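Local coordinates for protein polyketide synthase (Lyngbya majuscula 19L, PDB 3QIT) that acts as the terminal thioesterase domain of curacin A biosynthesis, an alpha/beta hydrolase-fold enzyme that releases the chain and decarboxylates it to a terminal alkene, at residues Gly22-Pro27 against Gly53-Ala58; Val28-His33 against Leu97-His102; Thr165-Leu170 against Ile184-Ile189. One frame throughout, in Å; residues are numbered along the deposited sequence. Where two conformers were deposited one is given.

Interaction 1 of 3, residues Gly22-Pro27 against Gly53-Ala58; sequences GSPEHP and GYRVVA
G22 and R55 come within 4.7 Å of each other, CA to CA, where an irregular loop, folded into a type I beta turn from S23 to H26, lies against the start of strand 55-59. R55 N donates to P27 O at 2.9 Å along a nearly straight N-H line (166°). The arginine side chain rides over the turn, its CB 3.3 Å from H26 O. With CG anti to the backbone N (chi1 173°) and a bend at chi2, NH1 reaches G22 O at 2.8 Å, which lies almost in the guanidinium plane, while P24 CA stands over one face. Glycine suits position 22 twice over: a CB would clash with Y54 O and, at this positive phi, press on the preceding carbonyl O. H26 sets CB 3.2 Å from G53 O, receives S23 CB over the centre of one ring face, and through ND1 shares a water with S23 N and Y54 O, so one water bridges the turn to the residue just before the strand. P27 CB packs 4.1 Å from Y54 CD2. G53, at positive phi, ends helix 43-51 as the C-prime residue of a Schellman motif; beyond it V56 turns to A46 and L49 of that helix, and strand 55-59 runs between strands 14-21 and 28-32.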
loop_
_atom_site.group_PDB
_atom_site.type_symbol
_atom_site.label_atom_id
_atom_site.label_comp_id
_atom_site.label_asym_id
_atom_site.label_seq_id
_atom_site.Cartn_x
_atom_site.Cartn_y
_atom_site.Cartn_z
ATOM N N GLY B 22 -3.097 32.955 5.700
ATOM C CA GLY B 22 -3.855 33.865 4.838
ATOM C C GLY B 22 -5.350 33.677 4.961
ATOM O O GLY B 22 -5.799 32.820 5.710
ATOM N N SER B 23 -6.125 34.498 4.243
ATOM C CA SER B 23 -7.591 34.525 4.386
ATOM C C SER B 23 -8.247 33.356 3.666
ATOM O O SER B 23 -7.916 33.096 2.512
ATOM C CB SER B 23 -8.167 35.834 3.815
ATOM O OG SER B 23 -7.491 36.980 4.305
ATOM N N PRO B 24 -9.201 32.666 4.328
ATOM C CA PRO B 24 -9.881 31.503 3.751
ATOM C C PRO B 24 -10.576 31.742 2.403
ATOM O O PRO B 24 -10.806 30.784 1.673
ATOM C CB PRO B 24 -10.912 31.120 4.832
ATOM C CG PRO B 24 -11.028 32.331 5.709
ATOM C CD PRO B 24 -9.654 32.917 5.709
ATOM N N GLU B 25 -10.893 32.992 2.063
ATOM C CA GLU B 25 -11.606 33.274 0.809
ATOM C C GLU B 25 -10.692 33.586 -0.381
ATOM O O GLU B 25 -11.175 33.829 -1.491
ATOM C CB GLU B 25 -12.631 34.406 0.996
ATOM C CG GLU B 25 -12.033 35.808 1.139
ATOM C CD GLU B 25 -11.656 36.167 2.574
ATOM O OE1 GLU B 25 -11.252 35.271 3.345
ATOM O OE2 GLU B 25 -11.761 37.362 2.930
ATOM N N HIS B 26 -9.382 33.592 -0.149
ATOM C CA HIS B 26 -8.431 33.971 -1.190
ATOM C C HIS B 26 -7.983 32.762 -2.028
ATOM O O HIS B 26 -8.102 31.620 -1.561
ATOM C CB HIS B 26 -7.215 34.672 -0.570
ATOM C CG HIS B 26 -7.497 36.058 -0.070
ATOM N ND1 HIS B 26 -6.568 36.797 0.635
ATOM C CD2 HIS B 26 -8.605 36.837 -0.162
ATOM C CE1 HIS B 26 -7.089 37.975 0.945
ATOM N NE2 HIS B 26 -8.325 38.020 0.480
ATOM N N PRO B 27 -7.456 33.005 -3.255
ATOM C CA PRO B 27 -7.056 31.899 -4.138
ATOM C C PRO B 27 -6.005 31.030 -3.479
ATOM O O PRO B 27 -5.131 31.544 -2.781
ATOM C CB PRO B 27 -6.444 32.603 -5.363
ATOM C CG PRO B 27 -6.987 33.980 -5.337
ATOM C CD PRO B 27 -7.385 34.314 -3.932
ATOM N N GLY B 53 -2.297 38.234 -0.766
ATOM C CA GLY B 53 -3.709 37.862 -0.935
ATOM C C GLY B 53 -3.958 36.449 -1.440
ATOM O O GLY B 53 -4.932 36.198 -2.166
ATOM N N TYR B 54 -3.086 35.531 -1.026
ATOM C CA TYR B 54 -3.259 34.099 -1.293
ATOM C C TYR B 54 -3.541 33.384 -0.002
ATOM O O TYR B 54 -3.144 33.863 1.073
ATOM C CB TYR B 54 -2.036 33.486 -1.977
ATOM C CG TYR B 54 -1.936 33.933 -3.410
ATOM C CD1 TYR B 54 -1.294 35.126 -3.734
ATOM C CD2 TYR B 54 -2.550 33.209 -4.428
ATOM C CE1 TYR B 54 -1.230 35.568 -5.044
ATOM C CE2 TYR B 54 -2.476 33.642 -5.761
ATOM C CZ TYR B 54 -1.817 34.827 -6.049
ATOM O OH TYR B 54 -1.741 35.289 -7.349
ATOM N N ARG B 55 -4.288 32.292 -0.135
ATOM C CA ARG B 55 -4.542 31.316 0.922
ATOM C C ARG B 55 -3.563 30.156 0.664
ATOM O O ARG B 55 -3.684 29.433 -0.318
ATOM C CB ARG B 55 -6.003 30.850 0.856
ATOM C CG ARG B 55 -6.363 29.697 1.804
ATOM C CD ARG B 55 -6.274 30.091 3.256
ATOM N NE ARG B 55 -6.895 29.042 4.075
ATOM C CZ ARG B 55 -7.102 29.130 5.385
ATOM N NH1 ARG B 55 -6.728 30.210 6.041
ATOM N NH2 ARG B 55 -7.655 28.115 6.046
ATOM N N VAL B 56 -2.572 30.008 1.539
ATOM C CA VAL B 56 -1.565 28.960 1.345
ATOM C C VAL B 56 -1.942 27.787 2.260
ATOM O O VAL B 56 -2.169 27.964 3.444
ATOM C CB VAL B 56 -0.143 29.468 1.699
ATOM C CG1 VAL B 56 0.883 28.410 1.405
ATOM C CG2 VAL B 56 0.174 30.797 0.932
ATOM N N VAL B 57 -2.024 26.602 1.676
ATOM C CA VAL B 57 -2.428 25.414 2.414
ATOM C C VAL B 57 -1.324 24.363 2.227
ATOM O O VAL B 57 -0.947 24.046 1.099
ATOM C CB VAL B 57 -3.765 24.855 1.871
ATOM C CG1 VAL B 57 -4.093 23.523 2.536
ATOM C CG2 VAL B 57 -4.910 25.845 2.087
ATOM N N ALA B 58 -0.817 23.820 3.344
ATOM C CA ALA B 58 0.253 22.842 3.306
ATOM C C ALA B 58 -0.146 21.694 4.245
ATOM O O ALA B 58 0.030 21.803 5.448
ATOM C CB ALA B 58 1.602 23.482 3.744
HETATM O O HOH W 1 -4.556 35.960 2.245
#

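Interaction 2 of 3, residues Val28-His33 against Leu97-His102; sequences VVLCIH and LLLVGH
L30 is held through both its backbone N and its backbone O: L30 N donates to L98 O at 2.8 Å, the donor nearly on the C=O line, and V100 N donates to L30 O at 2.8 Å. I32 N repeats the pattern to V100 O, while H102 N to I32 O and a longer bond from L98 N to V28 O at 3.2 Å complete the ladder. At its far end H102 NE2 is held by H269 O, and H33 NE2 bonds to L61 N. These are two neighbouring parallel strands, inclined by 17°, of the central alpha/beta hydrolase sheet; the second leads through G101 into what is probably the nucleophile elbow. A CB on G101 would lie on the face of L30 and I32, near I32 O; the small residue is consistent with a GxSxG elbow. Branched residues pack both faces. On one, V29 CG1 meets V100 CG2 at 3.7 Å and V29 CG2 meets L98 CD1 at 3.9 Å. Replacing V29 by alanine removes both methyls and would probably leave a gap against L98 CD1 and V100 CG2. On the other, L30 and L99 run alongside each other with their ends in the same direction; with CG anti to the backbone N (chi1 180°), L99 swings CD1 toward the first strand, 3.8 Å from L30 CG and 3.5 Å from L30 O, while A109 and I112 of helix 104-115 pack against L99.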
loop_
_atom_site.group_PDB
_atom_site.type_symbol
_atom_site.label_atom_id
_atom_site.label_comp_id
_atom_site.label_asym_id
_atom_site.label_seq_id
_atom_site.Cartn_x
_atom_site.Cartn_y
_atom_site.Cartn_z
ATOM N N VAL B 28 -6.082 29.725 -3.734
ATOM C CA VAL B 28 -5.274 28.753 -2.993
ATOM C C VAL B 28 -3.922 28.471 -3.643
ATOM O O VAL B 28 -3.829 28.265 -4.855
ATOM C CB VAL B 28 -6.056 27.428 -2.801
ATOM C CG1 VAL B 28 -5.116 26.312 -2.233
ATOM C CG2 VAL B 28 -7.281 27.655 -1.899
ATOM N N VAL B 29 -2.886 28.419 -2.809
ATOM C CA VAL B 29 -1.612 27.805 -3.179
ATOM C C VAL B 29 -1.486 26.554 -2.318
ATOM O O VAL B 29 -1.402 26.649 -1.097
ATOM C CB VAL B 29 -0.410 28.727 -2.933
ATOM C CG1 VAL B 29 0.923 28.076 -3.372
ATOM C CG2 VAL B 29 -0.582 30.057 -3.723
ATOM N N LEU B 30 -1.494 25.402 -2.968
ATOM C CA LEU B 30 -1.394 24.126 -2.257
ATOM C C LEU B 30 0.068 23.647 -2.342
ATOM O O LEU B 30 0.590 23.450 -3.437
ATOM C CB LEU B 30 -2.364 23.112 -2.864
ATOM C CG LEU B 30 -2.294 21.658 -2.341
ATOM C CD1 LEU B 30 -2.598 21.635 -0.848
ATOM C CD2 LEU B 30 -3.323 20.836 -3.086
ATOM N N CYS B 31 0.707 23.450 -1.185
ATOM C CA CYS B 31 2.145 23.122 -1.099
ATOM C C CYS B 31 2.309 21.730 -0.463
ATOM O O CYS B 31 1.752 21.469 0.605
ATOM C CB CYS B 31 2.880 24.104 -0.193
ATOM S SG CYS B 31 2.730 25.836 -0.754
ATOM N N ILE B 32 3.103 20.878 -1.110
ATOM C CA ILE B 32 3.336 19.505 -0.641
ATOM C C ILE B 32 4.814 19.365 -0.236
ATOM O O ILE B 32 5.734 19.473 -1.090
ATOM C CB ILE B 32 2.978 18.444 -1.751
ATOM C CG1 ILE B 32 1.587 18.716 -2.367
ATOM C CG2 ILE B 32 3.071 17.002 -1.186
ATOM C CD1 ILE B 32 0.428 18.647 -1.379
ATOM N N HIS B 33 5.050 19.161 1.067
ATOM C CA HIS B 33 6.412 18.985 1.605
ATOM C C HIS B 33 7.031 17.629 1.208
ATOM O O HIS B 33 6.355 16.771 0.700
ATOM C CB HIS B 33 6.426 19.147 3.147
ATOM C CG HIS B 33 5.704 18.070 3.900
ATOM N ND1 HIS B 33 6.274 16.838 4.128
ATOM C CD2 HIS B 33 4.478 18.030 4.483
ATOM C CE1 HIS B 33 5.435 16.080 4.827
ATOM N NE2 HIS B 33 4.339 16.776 5.052
ATOM N N LEU B 97 -6.096 25.772 -8.932
ATOM C CA LEU B 97 -5.221 26.325 -7.899
ATOM C C LEU B 97 -3.751 26.195 -8.306
ATOM O O LEU B 97 -3.417 25.535 -9.301
ATOM C CB LEU B 97 -5.477 25.641 -6.538
ATOM C CG LEU B 97 -5.536 24.107 -6.438
ATOM C CD1 LEU B 97 -4.162 23.453 -6.636
ATOM C CD2 LEU B 97 -6.094 23.706 -5.104
ATOM N N LEU B 98 -2.884 26.832 -7.532
ATOM C CA LEU B 98 -1.447 26.742 -7.760
ATOM C C LEU B 98 -0.949 25.590 -6.906
ATOM O O LEU B 98 -1.216 25.569 -5.715
ATOM C CB LEU B 98 -0.780 28.058 -7.354
ATOM C CG LEU B 98 -1.180 29.280 -8.185
ATOM C CD1 LEU B 98 -0.676 30.578 -7.544
ATOM C CD2 LEU B 98 -0.698 29.157 -9.643
ATOM N N LEU B 99 -0.295 24.609 -7.531
ATOM C CA LEU B 99 0.189 23.425 -6.825
ATOM C C LEU B 99 1.710 23.449 -6.814
ATOM O O LEU B 99 2.326 23.496 -7.869
ATOM C CB LEU B 99 -0.302 22.146 -7.517
ATOM C CG LEU B 99 0.126 20.812 -6.892
ATOM C CD1 LEU B 99 -0.287 20.689 -5.424
ATOM C CD2 LEU B 99 -0.477 19.679 -7.724
ATOM N N VAL B 100 2.300 23.383 -5.619
ATOM C CA VAL B 100 3.746 23.513 -5.452
ATOM C C VAL B 100 4.194 22.278 -4.670
ATOM O O VAL B 100 3.540 21.888 -3.695
ATOM C CB VAL B 100 4.098 24.754 -4.629
ATOM C CG1 VAL B 100 5.635 24.935 -4.589
ATOM C CG2 VAL B 100 3.411 25.995 -5.236
ATOM N N GLY B 101 5.293 21.656 -5.071
ATOM C CA GLY B 101 5.792 20.476 -4.333
ATOM C C GLY B 101 7.288 20.543 -4.268
ATOM O O GLY B 101 7.908 21.075 -5.185
ATOM N N HIS B 102 7.870 20.021 -3.189
ATOM C CA HIS B 102 9.325 20.005 -3.024
ATOM C C HIS B 102 9.829 18.559 -2.893
ATOM O O HIS B 102 9.352 17.812 -2.028
ATOM C CB HIS B 102 9.742 20.743 -1.758
ATOM C CG HIS B 102 11.208 20.629 -1.474
ATOM N ND1 HIS B 102 11.711 19.912 -0.410
ATOM C CD2 HIS B 102 12.279 21.125 -2.135
ATOM C CE1 HIS B 102 13.034 19.979 -0.425
ATOM N NE2 HIS B 102 13.405 20.695 -1.466
#

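Interaction 3 of 3, residues Thr165-Leu170 against Ile184-Ile189; sequences TAASRL and ILAQRI
No ring or other flat side chain takes part where A166, A167 and L170 meet L185 and A186; the interface is made of aliphatic side-chain carbons and helix backbone, with W199 of strand 196-199 the nearby aromatic on which A166 and L170 also rest. A186 CB pushes toward the backbone of the other helix, 3.6 Å from A167 N. It also faces A167 CB at 3.9 Å and A166 CB at 4.1 Å, methyl against methyl. Alanine suits all three places: with such short side chains the helix axes approach to 8.4 Å at an angle of 123°. L170 supplies the bulk the alanines lack. Its CG is anti to the carbonyl carbon (chi1 -60°), and the extended second torsion carries CD1 over to L185 CB at 3.6 Å, with A186 CB 4.0 Å away. L185 lies obliquely to it and also packs on L177. Beyond the interface, R188 forms salt bridges to D60 and E6, tying the end of helix 179-188 to the body of the domain. Helices 163-173 and 179-188 lie in the long insertion between strands 120-126 and 234-239, the place where alpha/beta hydrolases commonly carry their lid.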
loop_
_atom_site.group_PDB
_atom_site.type_symbol
_atom_site.label_atom_id
_atom_site.label_comp_id
_atom_site.label_asym_id
_atom_site.label_seq_id
_atom_site.Cartn_x
_atom_site.Cartn_y
_atom_site.Cartn_z
ATOM N N THR B 165 18.269 20.909 21.150
ATOM C CA THR B 165 19.138 19.900 20.523
ATOM C C THR B 165 18.511 19.365 19.227
ATOM O O THR B 165 19.200 19.210 18.221
ATOM C CB THR B 165 19.488 18.782 21.517
ATOM O OG1 THR B 165 20.193 19.353 22.634
ATOM C CG2 THR B 165 20.356 17.709 20.853
ATOM N N ALA B 166 17.185 19.164 19.235
ATOM C CA ALA B 166 16.479 18.726 18.035
ATOM C C ALA B 166 16.564 19.819 16.997
ATOM O O ALA B 166 16.791 19.539 15.811
ATOM C CB ALA B 166 15.004 18.414 18.336
ATOM N N ALA B 167 16.372 21.070 17.427
ATOM C CA ALA B 167 16.479 22.185 16.476
ATOM C C ALA B 167 17.869 22.268 15.866
ATOM O O ALA B 167 17.990 22.551 14.684
ATOM C CB ALA B 167 16.130 23.510 17.153
ATOM N N SER B 168 18.907 22.036 16.667
ATOM C CA SER B 168 20.284 22.055 16.158
ATOM C C SER B 168 20.471 21.017 15.051
ATOM O O SER B 168 21.144 21.276 14.037
ATOM C CB SER B 168 21.277 21.801 17.295
ATOM O OG SER B 168 21.219 22.843 18.252
ATOM N N ARG B 169 19.885 19.836 15.252
ATOM C CA ARG B 169 19.936 18.800 14.240
ATOM C C ARG B 169 19.239 19.247 12.951
ATOM O O ARG B 169 19.730 18.975 11.864
ATOM C CB ARG B 169 19.334 17.482 14.747
ATOM C CG ARG B 169 19.482 16.363 13.718
ATOM C CD ARG B 169 19.357 14.999 14.341
ATOM N NE ARG B 169 20.562 14.640 15.088
ATOM C CZ ARG B 169 20.784 13.428 15.584
ATOM N NH1 ARG B 169 19.890 12.467 15.398
ATOM N NH2 ARG B 169 21.892 13.175 16.271
ATOM N N LEU B 170 18.101 19.929 13.058
ATOM C CA LEU B 170 17.470 20.465 11.841
ATOM C C LEU B 170 18.361 21.487 11.114
ATOM O O LEU B 170 18.430 21.470 9.869
ATOM C CB LEU B 170 16.117 21.104 12.164
ATOM C CG LEU B 170 15.046 20.199 12.793
ATOM C CD1 LEU B 170 13.769 21.032 12.978
ATOM C CD2 LEU B 170 14.783 18.962 11.899
ATOM N N ILE B 184 11.159 26.762 15.848
ATOM C CA ILE B 184 9.740 26.654 15.539
ATOM C C ILE B 184 9.366 25.252 14.946
ATOM O O ILE B 184 8.354 24.617 15.337
ATOM C CB ILE B 184 9.368 27.859 14.611
ATOM C CG1 ILE B 184 9.267 29.129 15.485
ATOM C CG2 ILE B 184 8.098 27.604 13.815
ATOM C CD1 ILE B 184 9.326 30.440 14.709
ATOM N N LEU B 185 10.195 24.775 14.033
ATOM C CA LEU B 185 9.980 23.459 13.392
ATOM C C LEU B 185 10.112 22.326 14.416
ATOM O O LEU B 185 9.230 21.495 14.532
ATOM C CB LEU B 185 10.984 23.271 12.274
ATOM C CG LEU B 185 10.709 24.152 11.048
ATOM C CD1 LEU B 185 11.959 24.178 10.158
ATOM C CD2 LEU B 185 9.517 23.638 10.291
ATOM N N ALA B 186 11.182 22.367 15.213
ATOM C CA ALA B 186 11.419 21.316 16.230
ATOM C C ALA B 186 10.327 21.282 17.304
ATOM O O ALA B 186 9.922 20.212 17.747
ATOM C CB ALA B 186 12.807 21.492 16.876
ATOM N N GLN B 187 9.902 22.468 17.764
ATOM C CA GLN B 187 8.778 22.655 18.669
ATOM C C GLN B 187 7.546 21.891 18.217
ATOM O O GLN B 187 6.898 21.217 19.017
ATOM C CB GLN B 187 8.487 24.180 18.704
ATOM C CG GLN B 187 7.336 24.717 19.532
ATOM C CD GLN B 187 7.316 26.274 19.492
ATOM O OE1 GLN B 187 7.045 26.877 18.456
ATOM N NE2 GLN B 187 7.616 26.903 20.617
ATOM N N ARG B 188 7.269 21.929 16.919
ATOM C CA ARG B 188 6.071 21.299 16.400
ATOM C C ARG B 188 6.170 19.764 16.354
ATOM O O ARG B 188 5.170 19.065 16.512
ATOM C CB ARG B 188 5.718 21.871 15.022
ATOM C CG ARG B 188 4.367 21.403 14.515
ATOM C CD ARG B 188 3.825 22.345 13.460
ATOM N NE ARG B 188 2.493 21.930 13.008
ATOM C CZ ARG B 188 2.234 21.128 11.970
ATOM N NH1 ARG B 188 3.223 20.605 11.260
ATOM N NH2 ARG B 188 0.965 20.846 11.651
ATOM N N ILE B 189 7.382 19.260 16.147
ATOM C CA ILE B 189 7.570 17.829 15.902
ATOM C C ILE B 189 8.422 17.129 16.942
ATOM O O ILE B 189 9.083 16.148 16.639
ATOM C CB ILE B 189 8.088 17.528 14.481
ATOM C CG1 ILE B 189 9.404 18.281 14.162
ATOM C CG2 ILE B 189 6.947 17.801 13.447
ATOM C CD1 ILE B 189 10.133 17.683 12.916
#

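Overall arrangement
From the N terminus, the loop 22-27 passes directly into strand 28-32, so the first halves of interactions 1 and 2 are consecutive. The chain then makes helix 43-51 and returns at 53-58, closing interaction 1; interaction 2 stays open until 97-102, so the two cross rather than nest. They also touch: the backbones of R55 and V57 probably bond to V29, making strand 28-32 the middle of three parallel neighbours. Interaction 3 opens only after both have closed and joins two consecutive helices linked by a short connection, with 13 residues between the segments. Its centre lies about 26 Å from that of interaction 1 and 23 Å from that of interaction 2, apart from the three strands those two join.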